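Local coordinates for methyl-accepting chemotaxis protein, putative (Geobacter sulfurreducens, PDB 3OOV), which probably takes part in chemotactic signalling, its GAF domain being of the kind that in relatives senses small ligands or mediates dimerisation, at residues E35-L40 against F51-T57; G74-K78 against D97-Q101; C79-R83 against G124-V129; V85-V91 against K113-P119. One frame throughout, in Å; residues are numbered along the deposited sequence.

Contact 1: E35-L40 against F51-T57; sequences ERVNIL and FVAAVGT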
loop_
_atom_site.group_PDB
_atom_site.type_symbol
_atom_site.label_atom_id
_atom_site.label_comp_id
_atom_site.label_asym_id
_atom_site.label_seq_id
_atom_site.Cartn_x
_atom_site.Cartn_y
_atom_site.Cartn_z
ATOM N N GLU A 35 8.003 -16.163 9.525
ATOM C CA GLU A 35 8.161 -17.566 9.238
ATOM C C GLU A 35 8.786 -17.806 7.828
ATOM O O GLU A 35 9.649 -18.642 7.687
ATOM C CB GLU A 35 6.739 -18.172 9.300
ATOM C CG GLU A 35 6.731 -19.652 9.277
ATOM C CD GLU A 35 5.401 -20.284 8.714
ATOM O OE1 GLU A 35 4.307 -19.857 9.253
ATOM O OE2 GLU A 35 5.507 -21.220 7.779
ATOM N N ARG A 36 8.326 -17.092 6.796
ATOM C CA ARG A 36 8.833 -17.221 5.443
ATOM C C ARG A 36 9.214 -15.842 4.910
ATOM O O ARG A 36 8.411 -14.910 4.971
ATOM C CB ARG A 36 7.755 -17.828 4.533
ATOM C CG ARG A 36 7.055 -18.965 5.125
ATOM C CD ARG A 36 7.684 -20.304 4.822
ATOM N NE ARG A 36 6.858 -21.392 5.347
ATOM C CZ ARG A 36 6.622 -22.561 4.714
ATOM N NH1 ARG A 36 7.124 -22.811 3.495
ATOM N NH2 ARG A 36 5.855 -23.494 5.293
ATOM N N VAL A 37 10.452 -15.701 4.464
ATOM C CA VAL A 37 10.976 -14.440 3.986
ATOM C C VAL A 37 11.644 -14.747 2.668
ATOM O O VAL A 37 12.645 -15.501 2.607
ATOM C CB VAL A 37 11.955 -13.752 4.946
ATOM C CG1 VAL A 37 12.502 -12.422 4.327
ATOM C CG2 VAL A 37 11.233 -13.459 6.295
ATOM N N ASN A 38 11.021 -14.208 1.636
ATOM C CA ASN A 38 11.433 -14.454 0.259
ATOM C C ASN A 38 11.921 -13.129 -0.343
ATOM O O ASN A 38 11.289 -12.051 -0.160
ATOM C CB ASN A 38 10.327 -15.120 -0.573
ATOM C CG ASN A 38 9.882 -16.459 0.030
ATOM O OD1 ASN A 38 10.694 -17.407 0.170
ATOM N ND2 ASN A 38 8.593 -16.534 0.452
ATOM N N ILE A 39 13.087 -13.173 -0.967
ATOM C CA ILE A 39 13.601 -11.958 -1.617
ATOM C C ILE A 39 13.985 -12.245 -3.070
ATOM O O ILE A 39 14.766 -13.150 -3.341
ATOM C CB ILE A 39 14.796 -11.346 -0.867
ATOM C CG1 ILE A 39 14.452 -11.126 0.588
ATOM C CG2 ILE A 39 15.280 -9.985 -1.564
ATOM C CD1 ILE A 39 15.714 -10.701 1.451
ATOM N N LEU A 40 13.393 -11.488 -3.990
ATOM C CA LEU A 40 13.573 -11.671 -5.429
ATOM C C LEU A 40 14.058 -10.360 -6.008
ATOM O O LEU A 40 13.556 -9.288 -5.601
ATOM C CB LEU A 40 12.276 -12.074 -6.096
ATOM C CG LEU A 40 11.695 -13.396 -5.484
ATOM C CD1 LEU A 40 10.606 -13.059 -4.466
ATOM C CD2 LEU A 40 11.123 -14.378 -6.521
ATOM N N PHE A 51 15.306 -15.461 -7.877
ATOM C CA PHE A 51 14.968 -15.747 -6.501
ATOM C C PHE A 51 16.305 -15.814 -5.739
ATOM O O PHE A 51 17.065 -16.716 -5.958
ATOM C CB PHE A 51 14.205 -17.068 -6.476
ATOM C CG PHE A 51 13.208 -17.246 -5.297
ATOM C CD1 PHE A 51 12.035 -17.974 -5.486
ATOM C CD2 PHE A 51 13.483 -16.747 -4.014
ATOM C CE1 PHE A 51 11.104 -18.159 -4.418
ATOM C CE2 PHE A 51 12.571 -16.934 -2.955
ATOM C CZ PHE A 51 11.432 -17.666 -3.126
ATOM N N VAL A 52 16.574 -14.869 -4.857
ATOM C CA VAL A 52 17.891 -14.707 -4.217
ATOM C C VAL A 52 17.991 -15.290 -2.798
ATOM O O VAL A 52 18.998 -15.950 -2.436
ATOM C CB VAL A 52 18.311 -13.196 -4.221
ATOM C CG1 VAL A 52 19.618 -12.978 -3.406
ATOM C CG2 VAL A 52 18.499 -12.719 -5.661
ATOM N N ALA A 53 16.952 -15.056 -1.991
ATOM C CA ALA A 53 16.878 -15.565 -0.628
ATOM C C ALA A 53 15.498 -16.112 -0.339
ATOM O O ALA A 53 14.484 -15.585 -0.799
ATOM C CB ALA A 53 17.283 -14.502 0.393
ATOM N N ALA A 54 15.485 -17.236 0.383
ATOM C CA ALA A 54 14.269 -17.913 0.849
ATOM C C ALA A 54 14.649 -18.455 2.190
ATOM O O ALA A 54 15.521 -19.308 2.309
ATOM C CB ALA A 54 13.860 -19.009 -0.053
ATOM N N VAL A 55 14.114 -17.876 3.222
ATOM C CA VAL A 55 14.319 -18.430 4.527
ATOM C C VAL A 55 12.940 -18.979 4.977
ATOM O O VAL A 55 11.850 -18.434 4.603
ATOM C CB VAL A 55 14.975 -17.340 5.410
ATOM C CG1 VAL A 55 15.125 -17.788 6.774
ATOM C CG2 VAL A 55 16.397 -17.057 4.894
ATOM N N GLY A 56 12.969 -20.091 5.701
ATOM C CA GLY A 56 11.764 -20.670 6.293
ATOM C C GLY A 56 11.073 -21.721 5.450
ATOM O O GLY A 56 10.132 -22.381 5.925
ATOM N N THR A 57 11.498 -21.881 4.200
ATOM C CA THR A 57 10.908 -22.913 3.341
ATOM C C THR A 57 11.924 -24.035 3.291
ATOM O O THR A 57 13.047 -23.838 2.783
ATOM C CB THR A 57 10.537 -22.385 1.921
ATOM O OG1 THR A 57 9.465 -21.440 2.051
ATOM C CG2 THR A 57 10.025 -23.556 1.032
HETATM O O HOH W 1 10.538 -18.994 2.251
#
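Val37 pairs with Val55 and Ile39 with Ala53 as antiparallel hydrogen-bonded pairs, the short strand axes 4.7 Å apart and their directions 175° from one another. The register slips by one residue at the far end, where Ile39 O accepts from both Val52 N and Ala53 N, at 2.9 Å and 3.2 Å. That double acceptance defines a classic beta bulge, and it brings Leu40 opposite Phe51. Leu40 CD2 then rests over one face of the Phe51 ring, 4.0 Å from its centroid and 23° off the normal, a CH-pi contact. Asn38 comes to the same ring at its edge: OD1 lies near the ring plane beside CZ, with amide and ring planes 87° apart.

These strands form the hairpin 36-42/48-55 of the antiparallel GAF sheet, and helix 17-31 packs on the face bearing Val37 and Val55. On the other face a water donates to Asn38 OD1 and Val55 O and accepts from Thr57 OG1, tying the asparagine to the strand end. The same hydroxyl oxygen takes a bond from Arg36 NH1, 3.1 Å long and near the guanidinium plane. The bend in the middle of the Arg36 chain carries its guanidinium across Gly56 O, 3.3 Å above the plane, while NE forms a salt bridge to Glu35 OE2. Gly56 has no side chain, and a CB there would collide with Glu35 O.

Contact 2: G74-K78 against D97-Q101; sequences GVITK and DFRLQ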
loop_
_atom_site.group_PDB
_atom_site.type_symbol
_atom_site.label_atom_id
_atom_site.label_comp_id
_atom_site.label_asym_id
_atom_site.label_seq_id
_atom_site.Cartn_x
_atom_site.Cartn_y
_atom_site.Cartn_z
ATOM N N GLY A 74 1.127 -12.381 -10.753
ATOM C CA GLY A 74 0.013 -11.750 -10.016
ATOM C C GLY A 74 0.434 -10.509 -9.205
ATOM O O GLY A 74 0.827 -9.460 -9.756
ATOM N N VAL A 75 0.308 -10.600 -7.891
ATOM C CA VAL A 75 0.471 -9.446 -7.059
ATOM C C VAL A 75 1.952 -9.131 -6.815
ATOM O O VAL A 75 2.302 -8.059 -6.390
ATOM C CB VAL A 75 -0.295 -9.639 -5.706
ATOM C CG1 VAL A 75 0.281 -10.830 -4.913
ATOM C CG2 VAL A 75 -0.206 -8.385 -4.884
ATOM N N ILE A 76 2.841 -10.101 -7.022
ATOM C CA ILE A 76 4.250 -9.783 -6.946
ATOM C C ILE A 76 4.645 -8.816 -8.060
ATOM O O ILE A 76 5.319 -7.815 -7.830
ATOM C CB ILE A 76 5.140 -11.056 -6.984
ATOM C CG1 ILE A 76 4.976 -11.823 -5.654
ATOM C CG2 ILE A 76 6.620 -10.675 -7.190
ATOM C CD1 ILE A 76 5.485 -13.251 -5.672
ATOM N N THR A 77 4.229 -9.129 -9.268
ATOM C CA THR A 77 4.435 -8.193 -10.374
ATOM C C THR A 77 3.793 -6.820 -10.108
ATOM O O THR A 77 4.383 -5.767 -10.453
ATOM C CB THR A 77 3.815 -8.800 -11.650
ATOM O OG1 THR A 77 4.534 -9.988 -11.920
ATOM C CG2 THR A 77 3.932 -7.826 -12.889
ATOM N N LYS A 78 2.587 -6.811 -9.533
ATOM C CA LYS A 78 1.944 -5.494 -9.247
ATOM C C LYS A 78 2.689 -4.723 -8.247
ATOM O O LYS A 78 2.796 -3.482 -8.393
ATOM C CB LYS A 78 0.491 -5.624 -8.828
ATOM C CG LYS A 78 -0.412 -5.948 -9.989
ATOM C CD LYS A 78 -1.533 -6.900 -9.602
ATOM C CE LYS A 78 -2.556 -6.167 -8.782
ATOM N NZ LYS A 78 -3.094 -4.989 -9.628
ATOM N N ASP A 97 -6.622 -11.482 -10.971
ATOM C CA ASP A 97 -5.268 -11.133 -11.337
ATOM C C ASP A 97 -4.289 -10.984 -10.181
ATOM O O ASP A 97 -3.130 -10.712 -10.437
ATOM C CB ASP A 97 -5.174 -9.980 -12.404
ATOM C CG ASP A 97 -5.492 -8.566 -11.869
ATOM O OD1 ASP A 97 -5.604 -8.250 -10.642
ATOM O OD2 ASP A 97 -5.639 -7.709 -12.774
ATOM N N PHE A 98 -4.744 -11.152 -8.928
ATOM C CA PHE A 98 -3.808 -11.197 -7.813
ATOM C C PHE A 98 -3.124 -12.555 -7.706
ATOM O O PHE A 98 -1.982 -12.602 -7.270
ATOM C CB PHE A 98 -4.435 -10.838 -6.459
ATOM C CG PHE A 98 -4.627 -9.354 -6.239
ATOM C CD1 PHE A 98 -5.049 -8.530 -7.268
ATOM C CD2 PHE A 98 -4.427 -8.791 -4.976
ATOM C CE1 PHE A 98 -5.214 -7.170 -7.047
ATOM C CE2 PHE A 98 -4.629 -7.442 -4.740
ATOM C CZ PHE A 98 -5.010 -6.629 -5.775
ATOM N N ARG A 99 -3.786 -13.634 -8.126
ATOM C CA ARG A 99 -3.268 -14.973 -7.871
ATOM C C ARG A 99 -1.954 -15.201 -8.627
ATOM O O ARG A 99 -1.785 -14.758 -9.765
ATOM C CB ARG A 99 -4.240 -16.092 -8.309
ATOM C CG ARG A 99 -5.711 -15.903 -7.984
ATOM C CD ARG A 99 -6.108 -16.181 -6.568
ATOM N NE ARG A 99 -7.118 -15.169 -6.209
ATOM C CZ ARG A 99 -8.437 -15.377 -6.151
ATOM N NH1 ARG A 99 -8.948 -16.579 -6.402
ATOM N NH2 ARG A 99 -9.251 -14.368 -5.832
ATOM N N LEU A 100 -1.054 -15.929 -8.008
ATOM C CA LEU A 100 0.090 -16.454 -8.721
ATOM C C LEU A 100 -0.315 -17.519 -9.729
ATOM O O LEU A 100 -1.164 -18.329 -9.448
ATOM C CB LEU A 100 1.090 -17.022 -7.732
ATOM C CG LEU A 100 1.601 -16.011 -6.730
ATOM C CD1 LEU A 100 2.712 -16.625 -5.802
ATOM C CD2 LEU A 100 2.066 -14.768 -7.434
ATOM N N GLN A 101 0.259 -17.493 -10.914
ATOM C CA GLN A 101 0.019 -18.528 -11.931
ATOM C C GLN A 101 1.311 -19.356 -12.097
ATOM O O GLN A 101 2.347 -19.000 -11.517
ATOM C CB GLN A 101 -0.341 -17.852 -13.278
ATOM C CG GLN A 101 -1.686 -17.133 -13.306
ATOM C CD GLN A 101 -1.867 -16.183 -14.558
ATOM O OE1 GLN A 101 -1.527 -16.530 -15.697
ATOM N NE2 GLN A 101 -2.418 -14.996 -14.319
#
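Lys78 CE meets the Phe98 ring at CE1, 3.3 Å away, the two side chains crossing at about a right angle. The lysine chain is bent at its last three torsions, which sets NZ 4.2 Å from Asp97 OD1, beyond salt-bridge range though of opposite charge. Val75 CG2 lies by Phe98 CD2 at 4.2 Å, while Val75 N gives a weak bond to Phe98 O, 3.1 Å long with only 129° at the hydrogen. Gly74 CA sits among three carbonyl oxygens, of Asp97, Phe98 and Arg99, the first at 3.3 Å. A CB at Gly74 would collide with two of them.

The contact joins the first turn of helix 74-82 to the connection between strands 86-88 and 115-122 of the GAF domain, the 3-10 segment at Phe98 lying against the helix. Replacing Phe98 with an alanine would probably leave Lys78 CE and Val75 CG2 without their aromatic partner and open a gap between helix and loop. Beyond Gly74, Ile76 CD1 and Leu100 CD2 touch at 4.1 Å, their side chains crossing at a slant. In the second shell, Tyr94 lies against the Phe98 ring with nearly parallel planes, and Asp82 of the second subunit adds a further neighbour.

Contact 3: C79-R83 against G124-V129; sequences CFTDR and GEAIGV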
loop_
_atom_site.group_PDB
_atom_site.type_symbol
_atom_site.label_atom_id
_atom_site.label_comp_id
_atom_site.label_asym_id
_atom_site.label_seq_id
_atom_site.Cartn_x
_atom_site.Cartn_y
_atom_site.Cartn_z
ATOM N N CYS A 79 3.172 -5.403 -7.181
ATOM C CA CYS A 79 4.037 -4.723 -6.212
ATOM C C CYS A 79 5.242 -4.034 -6.912
ATOM O O CYS A 79 5.607 -2.849 -6.621
ATOM C CB CYS A 79 4.609 -5.731 -5.182
ATOM S SG CYS A 79 5.738 -4.973 -4.010
ATOM N N PHE A 80 5.912 -4.818 -7.758
ATOM C CA PHE A 80 7.136 -4.361 -8.421
ATOM C C PHE A 80 6.808 -3.132 -9.338
ATOM O O PHE A 80 7.482 -2.095 -9.255
ATOM C CB PHE A 80 7.722 -5.479 -9.282
ATOM C CG PHE A 80 9.011 -5.101 -9.948
ATOM C CD1 PHE A 80 10.236 -5.274 -9.261
ATOM C CD2 PHE A 80 9.015 -4.586 -11.246
ATOM C CE1 PHE A 80 11.434 -4.913 -9.863
ATOM C CE2 PHE A 80 10.211 -4.232 -11.873
ATOM C CZ PHE A 80 11.424 -4.420 -11.188
ATOM N N THR A 81 5.769 -3.268 -10.161
ATOM C CA THR A 81 5.352 -2.207 -11.104
ATOM C C THR A 81 4.891 -0.899 -10.399
ATOM O O THR A 81 5.274 0.200 -10.779
ATOM C CB THR A 81 4.293 -2.783 -12.089
ATOM O OG1 THR A 81 4.836 -3.988 -12.678
ATOM C CG2 THR A 81 4.124 -1.925 -13.271
ATOM N N ASP A 82 4.101 -1.022 -9.338
ATOM C CA ASP A 82 3.472 0.127 -8.684
ATOM C C ASP A 82 4.290 0.644 -7.510
ATOM O O ASP A 82 3.910 1.626 -6.857
ATOM C CB ASP A 82 2.105 -0.279 -8.107
ATOM C CG ASP A 82 1.102 -0.764 -9.149
ATOM O OD1 ASP A 82 1.361 -0.681 -10.364
ATOM O OD2 ASP A 82 0.017 -1.282 -8.724
ATOM N N ARG A 83 5.360 -0.074 -7.149
ATOM C CA ARG A 83 6.186 0.258 -5.940
ATOM C C ARG A 83 5.285 0.432 -4.718
ATOM O O ARG A 83 5.455 1.327 -3.909
ATOM C CB ARG A 83 7.056 1.511 -6.181
ATOM C CG ARG A 83 8.043 1.360 -7.326
ATOM C CD ARG A 83 8.937 2.646 -7.474
ATOM N NE ARG A 83 8.293 3.685 -8.294
ATOM C CZ ARG A 83 8.013 4.917 -7.880
ATOM N NH1 ARG A 83 8.311 5.325 -6.635
ATOM N NH2 ARG A 83 7.425 5.747 -8.738
ATOM N N GLY A 124 13.467 5.900 -6.644
ATOM C CA GLY A 124 12.196 5.878 -7.351
ATOM C C GLY A 124 11.939 4.714 -8.306
ATOM O O GLY A 124 10.910 4.712 -9.000
ATOM N N GLU A 125 12.832 3.712 -8.347
ATOM C CA GLU A 125 12.505 2.497 -9.137
ATOM C C GLU A 125 12.593 1.215 -8.286
ATOM O O GLU A 125 13.512 1.083 -7.457
ATOM C CB GLU A 125 13.394 2.375 -10.407
ATOM C CG GLU A 125 14.109 3.682 -10.808
ATOM C CD GLU A 125 13.980 4.045 -12.287
ATOM O OE1 GLU A 125 12.873 4.513 -12.686
ATOM O OE2 GLU A 125 14.982 3.892 -13.050
ATOM N N ALA A 126 11.645 0.294 -8.484
ATOM C CA ALA A 126 11.712 -1.011 -7.840
ATOM C C ALA A 126 12.836 -1.788 -8.490
ATOM O O ALA A 126 12.945 -1.871 -9.732
ATOM C CB ALA A 126 10.431 -1.769 -8.010
ATOM N N ILE A 127 13.697 -2.337 -7.668
ATOM C CA ILE A 127 14.647 -3.295 -8.189
ATOM C C ILE A 127 14.437 -4.736 -7.699
ATOM O O ILE A 127 15.186 -5.620 -8.081
ATOM C CB ILE A 127 16.058 -2.805 -7.934
ATOM C CG1 ILE A 127 16.293 -2.637 -6.436
ATOM C CG2 ILE A 127 16.261 -1.452 -8.688
ATOM C CD1 ILE A 127 17.772 -2.402 -6.085
ATOM N N GLY A 128 13.459 -4.966 -6.823
ATOM C CA GLY A 128 13.140 -6.334 -6.398
ATOM C C GLY A 128 12.031 -6.256 -5.348
ATOM O O GLY A 128 11.497 -5.189 -5.170
ATOM N N VAL A 129 11.745 -7.351 -4.631
ATOM C CA VAL A 129 10.676 -7.450 -3.640
ATOM C C VAL A 129 11.055 -8.322 -2.432
ATOM O O VAL A 129 11.811 -9.329 -2.548
ATOM C CB VAL A 129 9.272 -7.969 -4.257
ATOM C CG1 VAL A 129 8.750 -7.076 -5.394
ATOM C CG2 VAL A 129 9.361 -9.390 -4.787
HETATM O O HOH W 2 9.411 0.240 -10.521
#
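Phe80 and Ala126 make the tight part of this contact. Ala126 CB sits over one face of the ring, 3.9 Å from the centroid and 20° off the normal, a CH-pi contact displaced toward the rim. The same methyl lies 3.2 Å from Phe80 O, so it is lodged between the backbone and ring of one residue. With CG anti to N (chi1 -178°), Phe80 reaches out with its ring across the strand, where Gly128 N approaches at the edge, 3.7 Å from CE1. Ala126 O is also close to the far end of the ring, 3.3 Å from CZ. Deeper in, Cys79 SG touches Val129 CG1 at 3.9 Å, and both residues pack on Ile117.

The outer side is looser and more polar. A water donates to Phe80 O and accepts from Ala126 N, spanning helix and strand where their backbones do not bond directly. Arg83 leaves the helix with positive phi and lays its guanidinium over Gly124 O. Although NE is 2.9 Å from that oxygen, the angle is too poor for a hydrogen bond, since the oxygen lies over the face of the group. The polar end has its main partners across the dimer interface: NH2 bonds to Ala93 O of the second subunit, whose Tyr94 makes a cation-pi contact.

Helix 74-82 here packs its C-terminal end against strand 125-133, part of the helix-on-sheet architecture of the GAF fold.

Contact 4: V85-V91 against K113-P119; sequences VYMIDDV and KSFVICP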
loop_
_atom_site.group_PDB
_atom_site.type_symbol
_atom_site.label_atom_id
_atom_site.label_comp_id
_atom_site.label_asym_id
_atom_site.label_seq_id
_atom_site.Cartn_x
_atom_site.Cartn_y
_atom_site.Cartn_z
ATOM N N VAL A 85 3.413 -1.458 -1.312
ATOM C CA VAL A 85 3.190 -2.572 -0.358
ATOM C C VAL A 85 1.808 -3.125 -0.618
ATOM O O VAL A 85 0.804 -2.343 -0.632
ATOM C CB VAL A 85 3.317 -2.109 1.086
ATOM C CG1 VAL A 85 3.017 -3.285 2.083
ATOM C CG2 VAL A 85 4.711 -1.544 1.331
ATOM N N TYR A 86 1.745 -4.432 -0.881
ATOM C CA TYR A 86 0.466 -5.149 -0.995
ATOM C C TYR A 86 0.319 -6.021 0.233
ATOM O O TYR A 86 1.137 -6.905 0.466
ATOM C CB TYR A 86 0.331 -6.008 -2.268
ATOM C CG TYR A 86 -0.072 -5.186 -3.487
ATOM C CD1 TYR A 86 -1.409 -5.030 -3.862
ATOM C CD2 TYR A 86 0.908 -4.505 -4.250
ATOM C CE1 TYR A 86 -1.756 -4.260 -5.032
ATOM C CE2 TYR A 86 0.561 -3.678 -5.361
ATOM C CZ TYR A 86 -0.753 -3.574 -5.750
ATOM O OH TYR A 86 -1.034 -2.745 -6.847
HETATM N N MSE A 87 -0.680 -5.740 1.051
HETATM C CA MSE A 87 -0.874 -6.572 2.206
HETATM C C MSE A 87 -2.114 -7.390 1.977
HETATM O O MSE A 87 -3.194 -6.840 1.785
HETATM C CB MSE A 87 -0.801 -5.806 3.532
HETATM C CG MSE A 87 -1.595 -4.547 3.666
HETATM SE SE MSE A 87 -1.146 -3.670 5.427
HETATM C CE MSE A 87 -1.087 -5.268 6.511
ATOM N N ILE A 88 -1.911 -8.694 1.804
ATOM C CA ILE A 88 -2.944 -9.561 1.268
ATOM C C ILE A 88 -3.334 -10.543 2.382
ATOM O O ILE A 88 -2.616 -11.493 2.678
ATOM C CB ILE A 88 -2.477 -10.315 -0.016
ATOM C CG1 ILE A 88 -1.978 -9.311 -1.098
ATOM C CG2 ILE A 88 -3.629 -11.171 -0.628
ATOM C CD1 ILE A 88 -3.078 -8.503 -1.734
ATOM N N ASP A 89 -4.465 -10.281 3.022
ATOM C CA ASP A 89 -4.822 -11.068 4.214
ATOM C C ASP A 89 -5.320 -12.454 3.804
ATOM O O ASP A 89 -5.090 -13.434 4.513
ATOM C CB ASP A 89 -5.773 -10.303 5.169
ATOM C CG ASP A 89 -6.986 -9.722 4.478
ATOM O OD1 ASP A 89 -7.508 -10.312 3.484
ATOM O OD2 ASP A 89 -7.467 -8.661 4.963
ATOM N N ASP A 90 -5.989 -12.519 2.663
ATOM C CA ASP A 90 -6.418 -13.776 2.096
ATOM C C ASP A 90 -6.516 -13.591 0.596
ATOM O O ASP A 90 -7.369 -12.856 0.120
ATOM C CB ASP A 90 -7.800 -14.179 2.606
ATOM C CG ASP A 90 -8.154 -15.615 2.257
ATOM O OD1 ASP A 90 -7.932 -16.053 1.104
ATOM O OD2 ASP A 90 -8.672 -16.322 3.132
ATOM N N VAL A 91 -5.699 -14.304 -0.168
ATOM C CA VAL A 91 -5.730 -14.043 -1.608
ATOM C C VAL A 91 -7.092 -14.239 -2.257
ATOM O O VAL A 91 -7.381 -13.593 -3.247
ATOM C CB VAL A 91 -4.568 -14.718 -2.383
ATOM C CG1 VAL A 91 -4.899 -16.148 -2.699
ATOM C CG2 VAL A 91 -4.247 -13.884 -3.667
ATOM N N LYS A 113 -1.387 -18.262 1.008
ATOM C CA LYS A 113 -2.600 -17.560 0.642
ATOM C C LYS A 113 -2.746 -16.227 1.362
ATOM O O LYS A 113 -3.706 -15.476 1.121
ATOM C CB LYS A 113 -3.818 -18.493 0.918
ATOM C CG LYS A 113 -4.168 -19.459 -0.293
ATOM C CD LYS A 113 -2.990 -20.263 -0.861
ATOM C CE LYS A 113 -3.368 -21.060 -2.148
ATOM N NZ LYS A 113 -2.199 -21.033 -3.106
ATOM N N SER A 114 -1.838 -15.954 2.287
ATOM C CA SER A 114 -1.856 -14.724 3.051
ATOM C C SER A 114 -0.405 -14.181 3.124
ATOM O O SER A 114 0.521 -14.925 3.430
ATOM C CB SER A 114 -2.348 -14.992 4.449
ATOM O OG SER A 114 -1.191 -15.392 5.149
ATOM N N PHE A 115 -0.187 -12.904 2.812
ATOM C CA PHE A 115 1.169 -12.412 2.759
ATOM C C PHE A 115 1.223 -10.915 2.602
ATOM O O PHE A 115 0.227 -10.288 2.231
ATOM C CB PHE A 115 1.897 -13.047 1.550
ATOM C CG PHE A 115 1.114 -12.913 0.260
ATOM C CD1 PHE A 115 1.117 -11.705 -0.442
ATOM C CD2 PHE A 115 0.286 -13.940 -0.173
ATOM C CE1 PHE A 115 0.353 -11.589 -1.616
ATOM C CE2 PHE A 115 -0.514 -13.832 -1.317
ATOM C CZ PHE A 115 -0.478 -12.625 -2.042
ATOM N N VAL A 116 2.413 -10.387 2.794
ATOM C CA VAL A 116 2.797 -9.012 2.386
ATOM C C VAL A 116 3.915 -9.045 1.356
ATOM O O VAL A 116 4.962 -9.799 1.518
ATOM C CB VAL A 116 3.388 -8.297 3.621
ATOM C CG1 VAL A 116 4.119 -6.982 3.247
ATOM C CG2 VAL A 116 2.218 -8.022 4.708
ATOM N N ILE A 117 3.735 -8.262 0.301
ATOM C CA ILE A 117 4.828 -8.011 -0.697
ATOM C C ILE A 117 5.198 -6.539 -0.591
ATOM O O ILE A 117 4.328 -5.647 -0.619
ATOM C CB ILE A 117 4.407 -8.252 -2.149
ATOM C CG1 ILE A 117 3.417 -9.431 -2.322
ATOM C CG2 ILE A 117 5.683 -8.298 -3.051
ATOM C CD1 ILE A 117 4.048 -10.907 -1.975
ATOM N N CYS A 118 6.492 -6.300 -0.502
ATOM C CA CYS A 118 7.020 -4.983 -0.230
ATOM C C CYS A 118 8.146 -4.715 -1.265
ATOM O O CYS A 118 8.996 -5.558 -1.452
ATOM C CB CYS A 118 7.527 -4.919 1.195
ATOM S SG CYS A 118 8.418 -3.388 1.502
ATOM N N PRO A 119 8.086 -3.597 -1.989
ATOM C CA PRO A 119 9.056 -3.369 -3.082
ATOM C C PRO A 119 10.383 -2.949 -2.466
ATOM O O PRO A 119 10.385 -2.371 -1.383
ATOM C CB PRO A 119 8.446 -2.188 -3.857
ATOM C CG PRO A 119 7.693 -1.339 -2.708
ATOM C CD PRO A 119 7.171 -2.446 -1.772
#
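Phe115 places CG between its backbone N and carbonyl carbon (chi1 51°), while Ile88 has CG1 anti to its carbonyl carbon (chi1 -55°); the two side chains therefore lie side by side and point the same way. Ile88 CB stands over one face of the ring, 3.8 Å from the centroid and 25° off the normal, a CH-pi contact. Ile88 CG1 reaches toward CE1 and CG2 toward CZ, so both branches meet the ring, and Val91 CB lies 4.3 Å from CE2. A serine in place of Phe115 would probably leave Ile88 without its aromatic cover and open a gap beside Val91.

Beneath them the strands run antiparallel, with Tyr86-Ile117 and Ile88-Phe115 as hydrogen-bonded pairs. Ile88 N to Phe115 O spans 2.7 Å, and Val91 N to Lys113 O carries the ladder past the strand end. On the opposite face Met87, a selenomethionine, sets CB 3.9 Å from Val116 CG2. Val85 CG1 meets Val116 CG1, and its other methyl reaches Cys118 SG and Pro119 CD.

Strand 86-88 is the outermost strand on this side of the sheet within the chain, and Gln84 of the second subunit bonds to Met87 N. Helix 143-167 packs on Val85, Met87 and Cys118, whereas helix 74-82 packs on the other face at Tyr86, Phe115 and Ile117, with strand 125-133 next in the sheet.

Overall arrangement
All four contacts lie within one GAF domain, and contacts 1, 3 and 4 reach its antiparallel sheet. Contact 1 comes first along the chain and closes before the others open. Contacts 2 and 3 share helix 74-82, and their segments alternate, as do those of contacts 2 and 4; both segments of contact 4 fall between those of contact 3. Contacts 2 and 4 are nearest, with centres 10 Å apart, and Val75 packs on Phe115. Contact 1 is about 17 Å from contact 3 between centres, yet Leu40 and Val129 join them through neighbouring strands. Contacts 2, 3 and 4 also reach the second subunit, so helix, connection and edge strand all contribute to the dimer interface.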